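Local coordinates for protein subtilisin-like serine protease (PDB 1R6V) that is a subtilisin-family serine protease that degrades keratin into peptides, allowing its bacterium to grow on native feathers, at residues 19-27 against 89-97; 552-560 against 663-671. The protein carries 1 engineered substitution. All blocks are in the same frame, centred on the assembly; numbering follows the deposited sequence.

Contact 1: 19-27 against 89-97; sequences ILFGELRDG and IRYVEPSYK
I89 rests loosely on I19, with its CG2 4.4 Å from I19 CG1. It opens strand 89-93, the outermost strand of the propeptide sheet, on which the loop 19-27 docks. The carbonyl oxygens of I89 and R90 each accept a hydrogen bond from one water, which in turn accepts the N-H of L20. R90 and Y91 both face G37 in a classic beta bulge, and the R90 guanidinium bonds to the carbonyls of Y38 and I62. Y91 CB packs 4.0 Å from L20 CB, while its hydroxyl reaches T276 of the peptidase domain. V92 makes a single parallel bridge with F21. Its N donates to L20 O over 2.9 Å, nearly straight on to the carbonyl (169°), and its O accepts G22 N at 2.8 Å. The valine side chain lies alongside F21, and its CG2 is 3.8 Å from I19 CD1. I19 CG1 is anti to the backbone N (chi1 178°), which carries CD1 over the centre of the F21 ring. E93 CB faces G22 CA; a CB on G22 would clash with it and with Y96 OH. The E93 carboxylate is held by T276 and Y275. P94 CD meets L24 CD1 at 4.0 Å, and P94 CG covers one face of the Y96 ring near its rim. Y96 OH donates to E23 O across 2.9 Å, tilted 22° from the carbonyl plane. K97 NZ adds only a weak bond to G27 O. The polar grip is thus mostly backbone, with the Y96 hydroxyl as its one strong side-chain donor, so the fit depends largely on chain course and on the bare G22.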
loop_
_atom_site.group_PDB
_atom_site.type_symbol
_atom_site.label_atom_id
_atom_site.label_comp_id
_atom_site.label_asym_id
_atom_site.label_seq_id
_atom_site.Cartn_x
_atom_site.Cartn_y
_atom_site.Cartn_z
ATOM N N ILE A 19 -11.754 0.015 -15.925
ATOM C CA ILE A 19 -11.513 -0.784 -14.743
ATOM C C ILE A 19 -10.114 -0.433 -14.219
ATOM O O ILE A 19 -9.202 -0.145 -14.995
ATOM C CB ILE A 19 -11.637 -2.286 -15.094
ATOM C CG1 ILE A 19 -11.346 -3.157 -13.867
ATOM C CG2 ILE A 19 -10.710 -2.617 -16.225
ATOM C CD1 ILE A 19 -9.891 -3.456 -13.666
ATOM N N LEU A 20 -9.954 -0.449 -12.898
ATOM C CA LEU A 20 -8.685 -0.104 -12.275
ATOM C C LEU A 20 -7.734 -1.298 -12.242
ATOM O O LEU A 20 -7.963 -2.265 -11.512
ATOM C CB LEU A 20 -8.945 0.394 -10.851
ATOM C CG LEU A 20 -7.898 1.300 -10.187
ATOM C CD1 LEU A 20 -8.425 1.739 -8.812
ATOM C CD2 LEU A 20 -6.586 0.575 -10.043
ATOM N N PHE A 21 -6.680 -1.239 -13.050
ATOM C CA PHE A 21 -5.686 -2.307 -13.083
ATOM C C PHE A 21 -4.436 -1.879 -12.334
ATOM O O PHE A 21 -3.987 -0.742 -12.478
ATOM C CB PHE A 21 -5.275 -2.639 -14.519
ATOM C CG PHE A 21 -6.262 -3.475 -15.266
ATOM C CD1 PHE A 21 -6.970 -2.943 -16.337
ATOM C CD2 PHE A 21 -6.439 -4.810 -14.934
ATOM C CE1 PHE A 21 -7.850 -3.743 -17.088
ATOM C CE2 PHE A 21 -7.309 -5.619 -15.668
ATOM C CZ PHE A 21 -8.016 -5.080 -16.753
ATOM N N GLY A 22 -3.878 -2.781 -11.534
ATOM C CA GLY A 22 -2.667 -2.454 -10.805
ATOM C C GLY A 22 -1.499 -2.326 -11.768
ATOM O O GLY A 22 -1.365 -3.114 -12.708
ATOM N N GLU A 23 -0.637 -1.340 -11.540
ATOM C CA GLU A 23 0.503 -1.122 -12.420
ATOM C C GLU A 23 1.423 -2.327 -12.469
ATOM O O GLU A 23 1.748 -2.914 -11.438
ATOM C CB GLU A 23 1.299 0.109 -11.971
ATOM C CG GLU A 23 2.533 0.370 -12.838
ATOM C CD GLU A 23 3.281 1.641 -12.465
ATOM O OE1 GLU A 23 4.313 1.925 -13.110
ATOM O OE2 GLU A 23 2.843 2.342 -11.538
ATOM N N LEU A 24 1.836 -2.688 -13.681
ATOM C CA LEU A 24 2.724 -3.818 -13.912
ATOM C C LEU A 24 4.145 -3.326 -14.160
ATOM O O LEU A 24 4.386 -2.559 -15.094
ATOM C CB LEU A 24 2.228 -4.620 -15.117
ATOM C CG LEU A 24 1.424 -5.903 -14.862
ATOM C CD1 LEU A 24 0.474 -5.739 -13.711
ATOM C CD2 LEU A 24 0.704 -6.314 -16.138
ATOM N N ARG A 25 5.072 -3.775 -13.319
ATOM C CA ARG A 25 6.482 -3.397 -13.397
ATOM C C ARG A 25 7.330 -4.666 -13.430
ATOM O O ARG A 25 7.231 -5.492 -12.529
ATOM C CB ARG A 25 6.849 -2.587 -12.157
ATOM C CG ARG A 25 8.202 -1.935 -12.198
ATOM C CD ARG A 25 8.115 -0.662 -13.001
ATOM N NE ARG A 25 8.838 0.423 -12.353
ATOM C CZ ARG A 25 8.345 1.643 -12.171
ATOM N NH1 ARG A 25 7.118 1.935 -12.588
ATOM N NH2 ARG A 25 9.083 2.570 -11.578
ATOM N N ASP A 26 8.169 -4.832 -14.451
ATOM C CA ASP A 26 8.994 -6.037 -14.522
ATOM C C ASP A 26 9.758 -6.302 -13.230
ATOM O O ASP A 26 10.327 -5.388 -12.634
ATOM C CB ASP A 26 9.982 -5.947 -15.690
ATOM C CG ASP A 26 9.287 -5.960 -17.029
ATOM O OD1 ASP A 26 8.503 -6.906 -17.269
ATOM O OD2 ASP A 26 9.519 -5.031 -17.836
ATOM N N GLY A 27 9.752 -7.561 -12.801
ATOM C CA GLY A 27 10.451 -7.945 -11.590
ATOM C C GLY A 27 9.838 -7.446 -10.295
ATOM O O GLY A 27 10.343 -7.750 -9.218
ATOM N N ILE A 89 -16.764 -4.381 -10.128
ATOM C CA ILE A 89 -15.393 -4.741 -9.760
ATOM C C ILE A 89 -14.660 -3.459 -9.362
ATOM O O ILE A 89 -14.759 -2.449 -10.062
ATOM C CB ILE A 89 -14.647 -5.406 -10.957
ATOM C CG1 ILE A 89 -15.253 -6.780 -11.276
ATOM C CG2 ILE A 89 -13.161 -5.566 -10.645
ATOM C CD1 ILE A 89 -15.305 -7.752 -10.121
ATOM N N ARG A 90 -13.937 -3.478 -8.243
ATOM C CA ARG A 90 -13.196 -2.288 -7.827
ATOM C C ARG A 90 -11.815 -2.213 -8.483
ATOM O O ARG A 90 -11.407 -1.153 -8.975
ATOM C CB ARG A 90 -13.061 -2.240 -6.297
ATOM C CG ARG A 90 -14.291 -1.684 -5.572
ATOM C CD ARG A 90 -14.072 -1.634 -4.058
ATOM N NE ARG A 90 -13.989 -2.993 -3.539
ATOM C CZ ARG A 90 -12.983 -3.483 -2.823
ATOM N NH1 ARG A 90 -11.935 -2.724 -2.505
ATOM N NH2 ARG A 90 -13.021 -4.752 -2.456
ATOM N N TYR A 91 -11.089 -3.326 -8.501
ATOM C CA TYR A 91 -9.766 -3.323 -9.114
ATOM C C TYR A 91 -9.266 -4.733 -9.333
ATOM O O TYR A 91 -9.817 -5.694 -8.789
ATOM C CB TYR A 91 -8.752 -2.578 -8.229
ATOM C CG TYR A 91 -8.547 -3.222 -6.871
ATOM C CD1 TYR A 91 -7.761 -4.374 -6.725
ATOM C CD2 TYR A 91 -9.205 -2.730 -5.745
ATOM C CE1 TYR A 91 -7.647 -5.019 -5.487
ATOM C CE2 TYR A 91 -9.100 -3.372 -4.497
ATOM C CZ TYR A 91 -8.322 -4.511 -4.378
ATOM O OH TYR A 91 -8.215 -5.139 -3.155
ATOM N N VAL A 92 -8.225 -4.842 -10.153
ATOM C CA VAL A 92 -7.575 -6.116 -10.433
ATOM C C VAL A 92 -6.102 -5.788 -10.371
ATOM O O VAL A 92 -5.650 -4.923 -11.107
ATOM C CB VAL A 92 -7.886 -6.640 -11.845
ATOM C CG1 VAL A 92 -7.177 -7.991 -12.046
ATOM C CG2 VAL A 92 -9.390 -6.811 -12.020
ATOM N N GLU A 93 -5.346 -6.460 -9.509
ATOM C CA GLU A 93 -3.917 -6.156 -9.405
ATOM C C GLU A 93 -3.123 -7.421 -9.100
ATOM O O GLU A 93 -3.692 -8.425 -8.700
ATOM C CB GLU A 93 -3.712 -5.155 -8.259
ATOM C CG GLU A 93 -4.097 -5.735 -6.903
ATOM C CD GLU A 93 -4.008 -4.730 -5.761
ATOM O OE1 GLU A 93 -4.324 -5.121 -4.624
ATOM O OE2 GLU A 93 -3.627 -3.560 -5.998
ATOM N N PRO A 94 -1.794 -7.395 -9.294
ATOM C CA PRO A 94 -1.019 -8.597 -8.977
ATOM C C PRO A 94 -0.641 -8.521 -7.486
ATOM O O PRO A 94 -0.962 -7.538 -6.805
ATOM C CB PRO A 94 0.224 -8.441 -9.852
ATOM C CG PRO A 94 0.450 -6.962 -9.799
ATOM C CD PRO A 94 -0.957 -6.392 -9.988
ATOM N N SER A 95 0.008 -9.562 -6.977
ATOM C CA SER A 95 0.523 -9.531 -5.615
ATOM C C SER A 95 1.928 -9.024 -5.908
ATOM O O SER A 95 2.627 -9.573 -6.776
ATOM C CB SER A 95 0.605 -10.931 -5.008
ATOM O OG SER A 95 1.393 -10.927 -3.830
ATOM N N TYR A 96 2.354 -7.977 -5.224
ATOM C CA TYR A 96 3.672 -7.428 -5.482
ATOM C C TYR A 96 4.796 -8.079 -4.683
ATOM O O TYR A 96 4.561 -8.734 -3.672
ATOM C CB TYR A 96 3.655 -5.925 -5.233
ATOM C CG TYR A 96 2.782 -5.187 -6.225
ATOM C CD1 TYR A 96 1.455 -4.880 -5.921
ATOM C CD2 TYR A 96 3.274 -4.814 -7.476
ATOM C CE1 TYR A 96 0.638 -4.214 -6.840
ATOM C CE2 TYR A 96 2.457 -4.140 -8.407
ATOM C CZ TYR A 96 1.145 -3.850 -8.073
ATOM O OH TYR A 96 0.318 -3.203 -8.962
ATOM N N LYS A 97 6.028 -7.896 -5.154
ATOM C CA LYS A 97 7.178 -8.456 -4.466
ATOM C C LYS A 97 7.433 -7.689 -3.168
ATOM O O LYS A 97 7.347 -6.457 -3.143
ATOM C CB LYS A 97 8.428 -8.357 -5.356
ATOM C CG LYS A 97 8.363 -9.150 -6.656
ATOM C CD LYS A 97 8.409 -10.654 -6.417
ATOM C CE LYS A 97 8.444 -11.419 -7.725
ATOM N NZ LYS A 97 9.563 -10.961 -8.593
HETATM O O HOH W 1 -12.518 -0.512 -11.396
#

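Contact 2: 552-560 against 663-671; sequences VNFNSTLQV and YVWWTIFGQ
F554 and F669 form the apolar half of the tight part of this contact. They make a T-shaped pair: the F554 edge points at the F669 face, with centroids 5.5 Å apart and planes at 74°. F554 CB also lies 3.7 Å from F669 CG. S556 forms the polar half. Its OG sits between the backbone N and the carbonyl carbon (chi1 54°), where it accepts F669 N at 2.8 Å in an almost straight bond (175°). S556 N donates to G670 O over 3.0 Å, in the carbonyl plane. Water also bonds to S556 OG. With an alanine in place of S556, the buried F669 N-H would probably lose its acceptor, and the water one of its partners. Beyond the serine, L558 CD2 meets I668 CG2 at 4.0 Å, the side chains crossing at about a right angle. The solvent side is looser. N555 and Q671 are exposed and are joined through a second water, which donates to N555 OD1 and accepts from Q671 NE2. Q671 NE2 also lies 2.8 Å from S556 O. Outside the pair, N555 O is bonded by R534, and Y17 bonds to I668 O. L558 and I668 come from strands of different sheets and meet between them, as in a beta sandwich. Residues 554-557 link strand 549-553 of the first sandwich domain to the second, and the C-terminal strand closes against this linker.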
loop_
_atom_site.group_PDB
_atom_site.type_symbol
_atom_site.label_atom_id
_atom_site.label_comp_id
_atom_site.label_asym_id
_atom_site.label_seq_id
_atom_site.Cartn_x
_atom_site.Cartn_y
_atom_site.Cartn_z
ATOM N N VAL A 552 -12.627 17.425 -5.173
ATOM C CA VAL A 552 -11.935 17.982 -6.323
ATOM C C VAL A 552 -12.724 17.621 -7.580
ATOM O O VAL A 552 -13.138 16.473 -7.760
ATOM C CB VAL A 552 -10.498 17.405 -6.428
ATOM C CG1 VAL A 552 -9.782 17.998 -7.627
ATOM C CG2 VAL A 552 -9.720 17.696 -5.148
ATOM N N ASN A 553 -12.959 18.610 -8.435
ATOM C CA ASN A 553 -13.699 18.373 -9.667
ATOM C C ASN A 553 -12.810 18.653 -10.867
ATOM O O ASN A 553 -12.426 19.795 -11.118
ATOM C CB ASN A 553 -14.942 19.266 -9.716
ATOM C CG ASN A 553 -15.946 18.919 -8.638
ATOM O OD1 ASN A 553 -16.658 17.922 -8.736
ATOM N ND2 ASN A 553 -15.998 19.734 -7.596
ATOM N N PHE A 554 -12.469 17.597 -11.597
ATOM C CA PHE A 554 -11.636 17.726 -12.781
ATOM C C PHE A 554 -12.495 18.219 -13.946
ATOM O O PHE A 554 -13.717 18.043 -13.953
ATOM C CB PHE A 554 -11.025 16.359 -13.152
ATOM C CG PHE A 554 -9.744 16.027 -12.418
ATOM C CD1 PHE A 554 -9.145 16.946 -11.562
ATOM C CD2 PHE A 554 -9.111 14.805 -12.625
ATOM C CE1 PHE A 554 -7.937 16.664 -10.927
ATOM C CE2 PHE A 554 -7.898 14.514 -11.995
ATOM C CZ PHE A 554 -7.308 15.446 -11.142
ATOM N N ASN A 555 -11.844 18.855 -14.912
ATOM C CA ASN A 555 -12.504 19.324 -16.127
ATOM C C ASN A 555 -11.486 19.204 -17.257
ATOM O O ASN A 555 -10.288 19.102 -17.011
ATOM C CB ASN A 555 -12.991 20.781 -16.003
ATOM C CG ASN A 555 -11.868 21.764 -15.697
ATOM O OD1 ASN A 555 -10.884 21.852 -16.419
ATOM N ND2 ASN A 555 -12.026 22.515 -14.616
ATOM N N SER A 556 -11.963 19.217 -18.496
ATOM C CA SER A 556 -11.078 19.101 -19.648
ATOM C C SER A 556 -11.708 19.735 -20.883
ATOM O O SER A 556 -12.887 20.093 -20.886
ATOM C CB SER A 556 -10.796 17.625 -19.945
ATOM O OG SER A 556 -12.015 16.915 -20.099
ATOM N N THR A 557 -10.903 19.865 -21.928
ATOM C CA THR A 557 -11.372 20.402 -23.195
ATOM C C THR A 557 -10.972 19.405 -24.267
ATOM O O THR A 557 -9.902 18.796 -24.198
ATOM C CB THR A 557 -10.750 21.779 -23.518
ATOM O OG1 THR A 557 -9.323 21.693 -23.485
ATOM C CG2 THR A 557 -11.225 22.815 -22.512
ATOM N N LEU A 558 -11.843 19.230 -25.250
ATOM C CA LEU A 558 -11.567 18.299 -26.337
ATOM C C LEU A 558 -12.242 18.775 -27.602
ATOM O O LEU A 558 -13.449 18.980 -27.624
ATOM C CB LEU A 558 -12.093 16.902 -26.003
ATOM C CG LEU A 558 -11.957 15.843 -27.105
ATOM C CD1 LEU A 558 -10.485 15.610 -27.405
ATOM C CD2 LEU A 558 -12.611 14.542 -26.657
ATOM N N GLN A 559 -11.452 18.957 -28.651
ATOM C CA GLN A 559 -11.991 19.371 -29.939
ATOM C C GLN A 559 -11.447 18.425 -30.997
ATOM O O GLN A 559 -10.341 17.911 -30.860
ATOM C CB GLN A 559 -11.574 20.809 -30.272
ATOM C CG GLN A 559 -12.151 21.872 -29.328
ATOM C CD GLN A 559 -11.726 23.283 -29.707
ATOM O OE1 GLN A 559 -10.537 23.551 -29.906
ATOM N NE2 GLN A 559 -12.694 24.196 -29.801
ATOM N N VAL A 560 -12.232 18.175 -32.039
ATOM C CA VAL A 560 -11.770 17.322 -33.124
ATOM C C VAL A 560 -12.140 17.960 -34.463
ATOM O O VAL A 560 -13.247 18.461 -34.633
ATOM C CB VAL A 560 -12.367 15.891 -33.058
ATOM C CG1 VAL A 560 -13.874 15.932 -33.142
ATOM C CG2 VAL A 560 -11.800 15.061 -34.194
ATOM N N TYR A 663 -11.442 -0.271 -28.294
ATOM C CA TYR A 663 -10.664 0.660 -29.093
ATOM C C TYR A 663 -10.010 1.712 -28.224
ATOM O O TYR A 663 -10.504 2.027 -27.142
ATOM C CB TYR A 663 -11.544 1.362 -30.133
ATOM C CG TYR A 663 -11.867 0.491 -31.328
ATOM C CD1 TYR A 663 -13.004 -0.313 -31.340
ATOM C CD2 TYR A 663 -11.003 0.437 -32.423
ATOM C CE1 TYR A 663 -13.272 -1.155 -32.414
ATOM C CE2 TYR A 663 -11.261 -0.403 -33.503
ATOM C CZ TYR A 663 -12.399 -1.194 -33.486
ATOM O OH TYR A 663 -12.660 -2.038 -34.538
ATOM N N VAL A 664 -8.887 2.233 -28.713
ATOM C CA VAL A 664 -8.157 3.296 -28.032
ATOM C C VAL A 664 -9.201 4.343 -27.657
ATOM O O VAL A 664 -10.117 4.651 -28.437
ATOM C CB VAL A 664 -7.082 3.897 -28.981
ATOM C CG1 VAL A 664 -6.642 5.260 -28.502
ATOM C CG2 VAL A 664 -5.866 2.960 -29.034
ATOM N N TRP A 665 -9.082 4.874 -26.447
ATOM C CA TRP A 665 -10.043 5.860 -25.987
ATOM C C TRP A 665 -9.407 7.164 -25.548
ATOM O O TRP A 665 -8.192 7.242 -25.373
ATOM C CB TRP A 665 -10.879 5.284 -24.841
ATOM C CG TRP A 665 -10.079 4.965 -23.608
ATOM C CD1 TRP A 665 -9.815 5.803 -22.552
ATOM C CD2 TRP A 665 -9.436 3.723 -23.304
ATOM N NE1 TRP A 665 -9.047 5.154 -21.614
ATOM C CE2 TRP A 665 -8.799 3.876 -22.048
ATOM C CE3 TRP A 665 -9.336 2.491 -23.971
ATOM C CZ2 TRP A 665 -8.071 2.842 -21.438
ATOM C CZ3 TRP A 665 -8.610 1.458 -23.364
ATOM C CH2 TRP A 665 -7.988 1.643 -22.109
ATOM N N TRP A 666 -10.259 8.174 -25.401
ATOM C CA TRP A 666 -9.861 9.518 -24.972
ATOM C C TRP A 666 -10.551 9.724 -23.628
ATOM O O TRP A 666 -11.769 9.554 -23.511
ATOM C CB TRP A 666 -10.345 10.554 -25.991
ATOM C CG TRP A 666 -9.886 10.222 -27.376
ATOM C CD1 TRP A 666 -10.485 9.366 -28.251
ATOM C CD2 TRP A 666 -8.672 10.657 -28.001
ATOM N NE1 TRP A 666 -9.716 9.232 -29.381
ATOM C CE2 TRP A 666 -8.596 10.013 -29.256
ATOM C CE3 TRP A 666 -7.637 11.523 -27.618
ATOM C CZ2 TRP A 666 -7.528 10.207 -30.136
ATOM C CZ3 TRP A 666 -6.574 11.716 -28.492
ATOM C CH2 TRP A 666 -6.529 11.057 -29.739
ATOM N N THR A 667 -9.762 10.086 -22.627
ATOM C CA THR A 667 -10.259 10.268 -21.269
ATOM C C THR A 667 -10.499 11.745 -20.964
ATOM O O THR A 667 -9.565 12.542 -20.979
ATOM C CB THR A 667 -9.245 9.651 -20.276
ATOM O OG1 THR A 667 -9.058 8.265 -20.599
ATOM C CG2 THR A 667 -9.753 9.739 -18.841
ATOM N N ILE A 668 -11.754 12.089 -20.703
ATOM C CA ILE A 668 -12.136 13.468 -20.418
ATOM C C ILE A 668 -13.054 13.570 -19.200
ATOM O O ILE A 668 -13.622 12.571 -18.738
ATOM C CB ILE A 668 -12.818 14.125 -21.642
ATOM C CG1 ILE A 668 -14.069 13.344 -22.047
ATOM C CG2 ILE A 668 -11.822 14.213 -22.784
ATOM C CD1 ILE A 668 -13.794 12.072 -22.786
ATOM N N PHE A 669 -13.204 14.789 -18.690
ATOM C CA PHE A 669 -13.999 15.008 -17.489
ATOM C C PHE A 669 -15.124 16.035 -17.601
ATOM O O PHE A 669 -15.802 16.332 -16.617
ATOM C CB PHE A 669 -13.039 15.374 -16.351
ATOM C CG PHE A 669 -11.873 14.427 -16.239
ATOM C CD1 PHE A 669 -10.688 14.676 -16.916
ATOM C CD2 PHE A 669 -12.001 13.236 -15.534
ATOM C CE1 PHE A 669 -9.642 13.746 -16.909
ATOM C CE2 PHE A 669 -10.962 12.296 -15.518
ATOM C CZ PHE A 669 -9.781 12.550 -16.207
ATOM N N GLY A 670 -15.330 16.561 -18.801
ATOM C CA GLY A 670 -16.392 17.522 -18.997
ATOM C C GLY A 670 -16.061 18.918 -18.507
ATOM O O GLY A 670 -14.908 19.254 -18.267
ATOM N N GLN A 671 -17.092 19.739 -18.363
ATOM C CA GLN A 671 -16.896 21.102 -17.913
ATOM C C GLN A 671 -17.972 21.443 -16.892
ATOM O O GLN A 671 -17.856 22.439 -16.179
ATOM C CB GLN A 671 -16.978 22.052 -19.114
ATOM C CG GLN A 671 -16.259 23.377 -18.931
ATOM C CD GLN A 671 -14.766 23.289 -19.190
ATOM O OE1 GLN A 671 -14.035 24.255 -18.975
ATOM N NE2 GLN A 671 -14.307 22.137 -19.662
HETATM O O HOH W 2 -11.111 22.778 -19.261
HETATM O O HOH W 3 -14.274 17.271 -21.622
#

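Overall arrangement
The chain begins in the propeptide. Contact 1 closes there first, where strand 89-93 comes back to the loop 19-27 after two helices and three strands. The chain then runs through the peptidase domain and the first beta-sandwich domain. Contact 2 opens at the passage into the second sandwich and closes at the C terminus. The two loops follow in series; neither nests in nor crosses the other. Their centres are 24 Å apart, and their nearest atoms about 7 Å, without touching. Contact 1 lies within the propeptide, which meets the peptidase domain there, and L20 touches T465 of the first sandwich. Contact 2 ties the C-terminal strand to the linker between the two sandwiches, and Y17 of the propeptide reaches it through I668.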